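Local structure of lactose Operon Repressor (Escherichia coli, 1JYE) at residues A183-P188 and M242-D247. The protein represses transcription of the lactose operon in Escherichia coli by binding operator DNA, here as a dimeric variant with a C-terminal deletion. The protein carries 1 engineered substitution. Numbering follows the deposited sequence.
Sequences ALLAGP and MLVAND
In both Leu184 and Leu243, CG is anti to the carbonyl carbon and lies beside the backbone N, so the two isobutyl groups run alongside each other on one face of the sheet, and CD2 of Leu184 comes within 3.6 Å of CD1 of Leu243. On the other face of the sheet, Leu185 has CG anti to the backbone N (chi1 175°), and its CD2 rests against CG1 of Val244 at 3.8 Å. Further back on that face, CB of Ala183 meets CG of Met242 more loosely, at 4.2 Å. Three backbone bonds join the parallel strands: Leu243 N donates to Ala183 O, Leu185 N to Leu243 O, and Ala245 N to Leu185 O, the last 2.9 Å long but more bent at the hydrogen (142°). These are the two inner strands of a four-stranded parallel sheet in the periplasmic binding protein-like core of the repressor, with strand 214-217 flanking 182-186 and strand 269-271 flanking 241-244. Helices sandwich it: Leu184 and Leu243 pack on helix 192-207, while Ala183, Leu185 and Met242 face helix 222-234 and Val244 touches helix 247-259. Beyond the last bridge the chains are still close, for the methyl of Ala245 is directed at 183-188 and its CB presses on Gly187 N at 3.2 Å. Asn246 then takes the N-cap position of helix 247-259, its OD1 accepting from Met249 N while ND2 bonds to Trp220 O and to a glycerol, probably from the crystallisation liquor; Arg197 NH1 bonds to the carbonyl oxygen of Ala245.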
# COMPACT_ATOMS: atom_id res chain seq x y z
N ALA A 183 -13.63 -20.72 11.19
CA ALA A 183 -13.62 -19.51 11.99
C ALA A 183 -13.61 -18.31 11.05
O ALA A 183 -13.11 -18.40 9.93
CB ALA A 183 -12.39 -19.48 12.89
N LEU A 184 -14.18 -17.20 11.51
CA LEU A 184 -14.25 -15.98 10.72
C LEU A 184 -13.46 -14.86 11.37
O LEU A 184 -13.51 -14.67 12.58
CB LEU A 184 -15.71 -15.52 10.58
CG LEU A 184 -16.75 -16.53 10.09
CD1 LEU A 184 -18.12 -15.86 10.06
CD2 LEU A 184 -16.36 -17.05 8.72
N LEU A 185 -12.72 -14.11 10.55
CA LEU A 185 -11.97 -12.96 11.05
C LEU A 185 -12.43 -11.80 10.19
O LEU A 185 -11.97 -11.62 9.06
CB LEU A 185 -10.46 -13.17 10.92
CG LEU A 185 -9.61 -11.95 11.30
CD1 LEU A 185 -10.03 -11.42 12.67
CD2 LEU A 185 -8.14 -12.35 11.31
N ALA A 186 -13.36 -11.02 10.73
CA ALA A 186 -13.94 -9.89 10.02
C ALA A 186 -13.10 -8.62 10.08
O ALA A 186 -12.21 -8.48 10.92
CB ALA A 186 -15.33 -9.60 10.58
N GLY A 187 -13.40 -7.71 9.17
CA GLY A 187 -12.72 -6.43 9.15
C GLY A 187 -13.41 -5.57 10.20
O GLY A 187 -14.36 -6.04 10.83
N PRO A 188 -12.97 -4.32 10.41
CA PRO A 188 -13.61 -3.46 11.41
C PRO A 188 -15.07 -3.21 11.05
O PRO A 188 -15.37 -2.69 9.97
CB PRO A 188 -12.75 -2.20 11.38
CG PRO A 188 -12.27 -2.16 9.95
CD PRO A 188 -11.92 -3.60 9.67
N MET A 242 -10.04 -20.90 8.04
CA MET A 242 -10.40 -19.54 8.43
C MET A 242 -10.71 -18.68 7.21
O MET A 242 -10.01 -18.75 6.20
CB MET A 242 -9.24 -18.87 9.18
CG MET A 242 -8.87 -19.48 10.52
SD MET A 242 -7.48 -18.60 11.26
CE MET A 242 -8.27 -17.10 11.83
N LEU A 243 -11.78 -17.90 7.30
CA LEU A 243 -12.15 -16.96 6.25
C LEU A 243 -11.70 -15.63 6.84
O LEU A 243 -12.18 -15.23 7.91
CB LEU A 243 -13.66 -16.97 6.01
CG LEU A 243 -14.16 -18.16 5.19
CD1 LEU A 243 -15.67 -18.33 5.38
CD2 LEU A 243 -13.81 -17.95 3.73
N VAL A 244 -10.78 -14.94 6.18
CA VAL A 244 -10.25 -13.67 6.68
C VAL A 244 -10.65 -12.51 5.76
O VAL A 244 -10.62 -12.64 4.54
CB VAL A 244 -8.72 -13.76 6.83
CG1 VAL A 244 -8.18 -12.50 7.48
CG2 VAL A 244 -8.36 -14.98 7.67
N ALA A 245 -11.01 -11.38 6.37
CA ALA A 245 -11.51 -10.21 5.65
C ALA A 245 -10.61 -9.54 4.63
O ALA A 245 -11.10 -8.82 3.76
CB ALA A 245 -12.04 -9.18 6.65
N ASN A 246 -9.30 -9.71 4.74
CA ASN A 246 -8.41 -9.16 3.72
C ASN A 246 -7.08 -9.89 3.77
O ASN A 246 -6.81 -10.64 4.70
CB ASN A 246 -8.28 -7.62 3.82
CG ASN A 246 -7.32 -7.15 4.90
OD1 ASN A 246 -6.96 -7.89 5.81
ND2 ASN A 246 -6.92 -5.88 4.81
N ASP A 247 -6.27 -9.70 2.74
CA ASP A 247 -5.00 -10.40 2.67
C ASP A 247 -4.01 -10.05 3.77
O ASP A 247 -3.29 -10.92 4.25
CB ASP A 247 -4.36 -10.20 1.30
CG ASP A 247 -5.16 -10.86 0.18
OD1 ASP A 247 -6.01 -11.72 0.49
OD2 ASP A 247 -4.92 -10.52 -1.00